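Local coordinates for protein VAL-1 (Chlorella virus, PDB 3GNE) that is an alginate lyase of polysaccharide lyase family 14, probably cleaving alginate chains by beta-elimination, at residues Thr6-Leu9 against Asn10-Thr13; Leu135-Ile139 against Pro140-Pro144; Tyr189-Asn193 against Gly194-Val198. All coordinates share one frame; numbering follows the deposited sequence.

In the fold
All three interactions are local turns, and they follow one another along a chain folded as a concanavalin-like beta sandwich. Interaction 1 leads out of strand 3-6, at one end of the molecule. Interaction 2 is a surface loop on the opposite side of the chain's centre, with about 37 Å between the two centres. Interaction 3 is the hairpin of strands 186-192 and 195-202, its centre about 25 Å from that of interaction 1. Interactions 2 and 3 come to about 9 Å at their nearest atoms, and the loop of interaction 2 packs on the later part of strand 195-202. A bound glycerol, probably from the crystallisation liquor, lies beside interaction 1.

Interaction 1 (Thr6-Leu9 against Asn10-Thr13)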
loop_
_atom_site.group_PDB
_atom_site.type_symbol
_atom_site.label_atom_id
_atom_site.label_comp_id
_atom_site.label_asym_id
_atom_site.label_seq_id
_atom_site.Cartn_x
_atom_site.Cartn_y
_atom_site.Cartn_z
ATOM N N THR A 6 2.057 15.246 -6.802
ATOM C CA THR A 6 1.649 14.135 -7.665
ATOM C C THR A 6 2.909 13.592 -8.340
ATOM O O THR A 6 3.678 14.384 -8.902
ATOM C CB THR A 6 0.678 14.660 -8.729
ATOM O OG1 THR A 6 -0.480 15.193 -8.082
ATOM C CG2 THR A 6 0.267 13.509 -9.677
ATOM N N LEU A 7 3.096 12.285 -8.291
ATOM C CA LEU A 7 4.262 11.711 -8.935
ATOM C C LEU A 7 4.183 11.889 -10.429
ATOM O O LEU A 7 3.167 11.556 -11.060
ATOM C CB LEU A 7 4.292 10.250 -8.568
ATOM C CG LEU A 7 5.402 9.424 -9.224
ATOM C CD1 LEU A 7 6.820 9.963 -8.914
ATOM C CD2 LEU A 7 5.253 7.972 -8.767
ATOM N N ASP A 8 5.273 12.392 -11.036
ATOM C CA ASP A 8 5.351 12.418 -12.487
ATOM C C ASP A 8 5.962 11.113 -12.972
ATOM O O ASP A 8 7.163 10.823 -12.782
ATOM C CB ASP A 8 6.256 13.591 -12.858
ATOM C CG ASP A 8 6.389 13.740 -14.353
ATOM O OD1 ASP A 8 6.964 14.795 -14.772
ATOM O OD2 ASP A 8 5.965 12.851 -15.143
ATOM N N LEU A 9 5.167 10.245 -13.590
ATOM C CA LEU A 9 5.658 8.929 -13.986
ATOM C C LEU A 9 6.713 9.016 -15.092
ATOM O O LEU A 9 7.469 8.074 -15.299
ATOM C CB LEU A 9 4.521 8.027 -14.484
ATOM C CG LEU A 9 3.556 7.620 -13.379
ATOM C CD1 LEU A 9 2.408 6.863 -14.030
ATOM C CD2 LEU A 9 4.219 6.790 -12.301
ATOM N N ASN A 10 6.780 10.158 -15.777
ATOM C CA ASN A 10 7.879 10.305 -16.732
ATOM C C ASN A 10 9.230 10.451 -16.043
ATOM O O ASN A 10 10.291 10.350 -16.704
ATOM C CB ASN A 10 7.626 11.547 -17.591
ATOM C CG ASN A 10 6.418 11.319 -18.489
ATOM O OD1 ASN A 10 5.609 12.228 -18.648
ATOM N ND2 ASN A 10 6.346 10.103 -18.985
ATOM N N LEU A 11 9.189 10.653 -14.715
ATOM C CA LEU A 11 10.468 10.661 -13.974
ATOM C C LEU A 11 10.664 9.404 -13.114
ATOM O O LEU A 11 11.588 9.373 -12.267
ATOM C CB LEU A 11 10.461 11.909 -13.049
ATOM C CG LEU A 11 10.352 13.256 -13.807
ATOM C CD1 LEU A 11 10.268 14.392 -12.785
ATOM C CD2 LEU A 11 11.509 13.448 -14.744
ATOM N N LEU A 12 9.825 8.359 -13.266
ATOM C CA LEU A 12 9.839 7.248 -12.343
ATOM C C LEU A 12 11.230 6.614 -12.165
ATOM O O LEU A 12 11.549 6.311 -11.013
ATOM C CB LEU A 12 8.868 6.168 -12.859
ATOM C CG LEU A 12 8.652 4.994 -11.877
ATOM C CD1 LEU A 12 8.057 5.442 -10.573
ATOM C CD2 LEU A 12 7.776 3.987 -12.595
ATOM N N THR A 13 11.978 6.487 -13.251
ATOM C CA THR A 13 13.305 5.847 -13.113
ATOM C C THR A 13 14.406 6.890 -13.227
ATOM O O THR A 13 15.532 6.494 -13.499
ATOM C CB THR A 13 13.514 4.754 -14.170
ATOM O OG1 THR A 13 13.335 5.362 -15.488
ATOM C CG2 THR A 13 12.533 3.618 -14.020
#
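D8 and N10 meet in an Asx turn, at the start of a short 3-10 turn that follows strand 3-6 of the beta sandwich. The carboxylate of D8 folds back onto the chain. Its CG stands anti to the D8 backbone N (chi1 -179°), beside the carbonyl carbon, which swings the group toward the residues that come next.

Along this side chain, CB first meets the methyl CD1 of L11 at 4.1 Å. CG follows, near L11 CG. D8 OD1 lies alongside the L11 branch point, 3.8 Å from L11 CG and 3.9 Å from L11 CD1. OD2 does the polar work. D8 OD2 accepts a hydrogen bond from N10 N at 2.9 Å, bent to 141° at the hydrogen. The donor comes from above the carboxylate plane. OD2 also touches N10 CB.

The backbone closes the turn twice. D8 O accepts L11 N at 2.8 Å, and L9 O accepts L12 N at 3.1 Å. The D8 residue therefore holds two successive amides, one with its side chain and one with its carbonyl.

Three of the leucines, L7, L9 and L12, are buried. L7 and L12 both reach V21 and F61, while L9 packs on F238 of strand 231-241. A backbone hydrogen bond between L7 and F238 ties the start of the segment to that strand. The D8 N is hydrogen-bonded to a glycerol. Between the two segments, the leucines meet loosely by single methyls: L7 CD2 stands 4.2 Å from L12 CD1, and L9 CD2 is 4.4 Å from the same methyl, L12 CD1.

Interaction 2 (Leu135-Ile139 against Pro140-Pro144)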
loop_
_atom_site.group_PDB
_atom_site.type_symbol
_atom_site.label_atom_id
_atom_site.label_comp_id
_atom_site.label_asym_id
_atom_site.label_seq_id
_atom_site.Cartn_x
_atom_site.Cartn_y
_atom_site.Cartn_z
ATOM N N LEU A 135 5.034 -4.525 21.003
ATOM C CA LEU A 135 4.398 -3.208 21.207
ATOM C C LEU A 135 2.951 -3.467 21.509
ATOM O O LEU A 135 2.256 -4.176 20.758
ATOM C CB LEU A 135 4.554 -2.374 19.948
ATOM C CG LEU A 135 3.957 -0.973 20.062
ATOM C CD1 LEU A 135 4.578 -0.204 21.232
ATOM C CD2 LEU A 135 4.133 -0.234 18.737
ATOM N N LYS A 136 2.503 -2.943 22.642
ATOM C CA LYS A 136 1.132 -3.199 23.077
ATOM C C LYS A 136 0.137 -2.743 22.020
ATOM O O LYS A 136 0.304 -1.691 21.370
ATOM C CB LYS A 136 0.904 -2.443 24.405
ATOM C CG LYS A 136 -0.524 -2.664 24.942
ATOM C CD LYS A 136 -0.700 -2.101 26.354
ATOM C CE LYS A 136 -2.162 -2.287 26.794
ATOM N NZ LYS A 136 -2.954 -2.873 25.651
ATOM N N GLN A 137 -0.940 -3.486 21.848
ATOM C CA GLN A 137 -2.073 -3.057 21.024
ATOM C C GLN A 137 -3.345 -3.288 21.817
ATOM O O GLN A 137 -3.321 -4.174 22.662
ATOM C CB GLN A 137 -2.166 -3.849 19.723
ATOM C CG GLN A 137 -0.868 -3.651 18.860
ATOM C CD GLN A 137 -0.749 -2.250 18.271
ATOM O OE1 GLN A 137 -1.629 -1.375 18.328
ATOM N NE2 GLN A 137 0.462 -2.051 17.682
ATOM N N LYS A 138 -4.398 -2.541 21.548
ATOM C CA LYS A 138 -5.673 -2.884 22.155
ATOM C C LYS A 138 -6.674 -3.435 21.173
ATOM O O LYS A 138 -7.709 -3.975 21.531
ATOM C CB LYS A 138 -6.273 -1.636 22.828
ATOM C CG LYS A 138 -6.697 -0.551 21.832
ATOM C CD LYS A 138 -7.208 0.651 22.601
ATOM C CE LYS A 138 -6.601 1.951 22.211
ATOM N NZ LYS A 138 -7.326 3.187 22.547
ATOM N N ILE A 139 -6.404 -3.280 19.881
ATOM C CA ILE A 139 -7.284 -3.849 18.863
ATOM C C ILE A 139 -7.092 -5.348 18.837
ATOM O O ILE A 139 -5.987 -5.855 18.614
ATOM C CB ILE A 139 -6.913 -3.224 17.491
ATOM C CG1 ILE A 139 -7.184 -1.708 17.518
ATOM C CG2 ILE A 139 -7.573 -3.938 16.343
ATOM C CD1 ILE A 139 -6.414 -1.003 16.389
ATOM N N PRO A 140 -8.164 -6.116 19.036
ATOM C CA PRO A 140 -8.002 -7.562 19.073
ATOM C C PRO A 140 -7.433 -8.104 17.777
ATOM O O PRO A 140 -7.881 -7.705 16.697
ATOM C CB PRO A 140 -9.423 -8.089 19.237
ATOM C CG PRO A 140 -10.137 -6.937 19.920
ATOM C CD PRO A 140 -9.558 -5.675 19.320
ATOM N N GLY A 141 -6.435 -8.994 17.890
ATOM C CA GLY A 141 -5.845 -9.634 16.735
ATOM C C GLY A 141 -4.834 -8.760 15.990
ATOM O O GLY A 141 -4.300 -9.261 15.008
ATOM N N LEU A 142 -4.564 -7.528 16.476
ATOM C CA LEU A 142 -3.469 -6.742 15.842
ATOM C C LEU A 142 -2.135 -7.229 16.422
ATOM O O LEU A 142 -1.589 -6.660 17.361
ATOM C CB LEU A 142 -3.694 -5.271 16.050
ATOM C CG LEU A 142 -2.718 -4.362 15.292
ATOM C CD1 LEU A 142 -2.677 -4.713 13.804
ATOM C CD2 LEU A 142 -3.108 -2.899 15.497
ATOM N N ASP A 143 -1.657 -8.349 15.890
ATOM C CA ASP A 143 -0.585 -9.127 16.477
ATOM C C ASP A 143 0.628 -9.198 15.554
ATOM O O ASP A 143 0.436 -9.505 14.364
ATOM C CB ASP A 143 -0.981 -10.580 16.740
ATOM C CG ASP A 143 -2.089 -10.778 17.726
ATOM O OD1 ASP A 143 -2.535 -9.821 18.374
ATOM O OD2 ASP A 143 -2.550 -11.910 17.818
ATOM N N PRO A 144 1.830 -8.925 16.040
ATOM C CA PRO A 144 3.020 -8.952 15.213
ATOM C C PRO A 144 3.647 -10.330 15.051
ATOM O O PRO A 144 4.831 -10.571 15.339
ATOM C CB PRO A 144 3.966 -7.989 15.986
ATOM C CG PRO A 144 3.640 -8.308 17.425
ATOM C CD PRO A 144 2.107 -8.440 17.430
#
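A type II beta turn from I139 to L142 reverses the chain in the loop between strands 125-130 and 149-151. P140 and G141 are its two central residues, and G141 has the positive phi (79°) expected at the third position. L142 N donates to I139 O at 3.1 Å, closing the turn with a nearly straight bond (164° at the hydrogen). L142 is also the centre of an inverse gamma turn, so the chain bends again at once.

The L142 side chain points back at the first arm. One branch of its fork, L142 CD2, touches I139 CD1 at 3.9 Å. The same methyl, L142 CD2, lies 3.5 Å from Q137 OE1. Q137 CG lies 3.4 Å from L142 O, and the bend at chi2 (-70°) brings the amide across L142. The Q137 amide is also anchored beyond the turn, with NE2 donating to N203 O.

The loop bridges the edges of the two sheets of the sandwich. I139 packs on L199 and I202 of strand 195-202 and on F151 of strand 149-151, while L142 rests on I149 of the latter strand.

Interaction 3 (Tyr189-Asn193 against Gly194-Val198); sequences YVIVN and GKKEV
Four backbone hydrogen bonds join V190 to E197 and V192 to K195 in an antiparallel beta hairpin. V190 N donates to E197 O at 3.0 Å, and E197 N returns to V190 O at 2.9 Å. V192 N reaches K195 O, and K195 N reaches V192 O at 3.0 Å. The V192-K195 pair is the last before the turn.

The turn is type I' from V192 to K195, with N193 and G194 at its tip. Both have positive phi. At G194 a side chain would collide with N193 O, so a glycine suits the site. The N193 amide is held outside the hairpin: OD1 accepts from R167 N, and ND2 donates to N166 OD1.

V190 and V192 face the other sheet and pack on V125 of strand 125-130. E197 lies on the same side as these valines, against F152 and F156. The opposite face carries Y189, I191, K196 and V198. Here I191 CG1 touches K196 CG at 3.8 Å, and Y189 CB meets V198 CG2 at 3.9 Å.

K196 is extended, its CG anti to the backbone N (chi1 -179°), and it runs past I191 CG1 to the tyrosine. The Y189 OH is hydrogen-bonded to T74 OG1 and E244 N, which should fix the ring as a platform. The lysine end also has a weak hydrogen bond to E244 O. K196 NZ makes a cation-pi contact, 4.2 Å from the Y189 ring centroid. K196 CE makes a CH-pi contact over the centre of the same ring, and lies 3.6 Å from Y189 CG.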
loop_
_atom_site.group_PDB
_atom_site.type_symbol
_atom_site.label_atom_id
_atom_site.label_comp_id
_atom_site.label_asym_id
_atom_site.label_seq_id
_atom_site.Cartn_x
_atom_site.Cartn_y
_atom_site.Cartn_z
ATOM N N TYR A 189 -6.794 4.883 7.540
ATOM C CA TYR A 189 -8.078 4.889 6.820
ATOM C C TYR A 189 -7.830 4.421 5.399
ATOM O O TYR A 189 -6.713 4.533 4.855
ATOM C CB TYR A 189 -8.727 6.257 6.887
ATOM C CG TYR A 189 -8.191 7.454 6.135
ATOM C CD1 TYR A 189 -8.143 7.613 4.728
ATOM C CD2 TYR A 189 -7.743 8.567 6.868
ATOM C CE1 TYR A 189 -7.665 8.727 4.096
ATOM C CE2 TYR A 189 -7.281 9.721 6.236
ATOM C CZ TYR A 189 -7.241 9.802 4.856
ATOM O OH TYR A 189 -6.778 10.959 4.275
ATOM N N VAL A 190 -8.873 3.907 4.783
ATOM C CA VAL A 190 -8.871 3.452 3.406
ATOM C C VAL A 190 -10.071 4.108 2.756
ATOM O O VAL A 190 -11.153 4.145 3.337
ATOM C CB VAL A 190 -8.980 1.922 3.296
ATOM C CG1 VAL A 190 -9.208 1.501 1.843
ATOM C CG2 VAL A 190 -7.695 1.315 3.873
ATOM N N ILE A 191 -9.816 4.608 1.545
ATOM C CA ILE A 191 -10.892 5.114 0.710
ATOM C C ILE A 191 -10.867 4.355 -0.611
ATOM O O ILE A 191 -9.816 4.237 -1.213
ATOM C CB ILE A 191 -10.795 6.642 0.443
ATOM C CG1 ILE A 191 -10.650 7.472 1.693
ATOM C CG2 ILE A 191 -12.050 7.063 -0.304
ATOM C CD1 ILE A 191 -10.405 8.948 1.431
ATOM N N VAL A 192 -12.049 3.863 -1.022
ATOM C CA VAL A 192 -12.163 3.249 -2.338
ATOM C C VAL A 192 -13.376 3.898 -3.008
ATOM O O VAL A 192 -14.510 3.790 -2.492
ATOM C CB VAL A 192 -12.335 1.723 -2.342
ATOM C CG1 VAL A 192 -12.309 1.249 -3.772
ATOM C CG2 VAL A 192 -11.197 1.055 -1.521
ATOM N N ASN A 193 -13.167 4.583 -4.125
ATOM C CA ASN A 193 -14.230 5.231 -4.902
ATOM C C ASN A 193 -15.124 6.028 -4.015
ATOM O O ASN A 193 -16.342 6.011 -4.085
ATOM C CB ASN A 193 -15.006 4.193 -5.714
ATOM C CG ASN A 193 -14.101 3.542 -6.773
ATOM O OD1 ASN A 193 -13.271 4.254 -7.366
ATOM N ND2 ASN A 193 -14.307 2.282 -7.000
ATOM N N GLY A 194 -14.531 6.843 -3.149
ATOM C CA GLY A 194 -15.230 7.784 -2.318
ATOM C C GLY A 194 -15.729 7.219 -1.004
ATOM O O GLY A 194 -16.150 7.989 -0.131
ATOM N N LYS A 195 -15.721 5.894 -0.787
ATOM C CA LYS A 195 -16.178 5.322 0.480
ATOM C C LYS A 195 -14.969 5.185 1.423
ATOM O O LYS A 195 -13.986 4.554 1.052
ATOM C CB LYS A 195 -16.800 3.951 0.312
ATOM C CG LYS A 195 -17.215 3.277 1.612
ATOM C CD LYS A 195 -17.952 1.961 1.293
ATOM C CE LYS A 195 -18.478 1.415 2.627
ATOM N NZ LYS A 195 -19.230 0.141 2.523
ATOM N N LYS A 196 -15.055 5.788 2.602
ATOM C CA LYS A 196 -13.957 5.837 3.550
ATOM C C LYS A 196 -14.281 5.011 4.778
ATOM O O LYS A 196 -15.418 5.143 5.326
ATOM C CB LYS A 196 -13.736 7.298 3.990
ATOM C CG LYS A 196 -12.593 7.503 4.982
ATOM C CD LYS A 196 -12.353 8.985 5.204
ATOM C CE LYS A 196 -11.186 9.424 6.046
ATOM N NZ LYS A 196 -11.131 10.930 6.016
ATOM N N GLU A 197 -13.311 4.226 5.224
ATOM C CA GLU A 197 -13.384 3.547 6.514
ATOM C C GLU A 197 -12.145 3.881 7.345
ATOM O O GLU A 197 -11.031 3.984 6.796
ATOM C CB GLU A 197 -13.496 2.019 6.383
ATOM C CG GLU A 197 -14.787 1.550 5.667
ATOM C CD GLU A 197 -16.070 1.800 6.411
ATOM O OE1 GLU A 197 -16.066 2.050 7.618
ATOM O OE2 GLU A 197 -17.140 1.746 5.765
ATOM N N VAL A 198 -12.311 4.061 8.642
ATOM C CA VAL A 198 -11.265 4.446 9.551
ATOM C C VAL A 198 -11.088 3.394 10.638
ATOM O O VAL A 198 -12.085 2.817 11.137
ATOM C CB VAL A 198 -11.603 5.798 10.193
ATOM C CG1 VAL A 198 -10.476 6.287 11.092
ATOM C CG2 VAL A 198 -11.909 6.804 9.083
#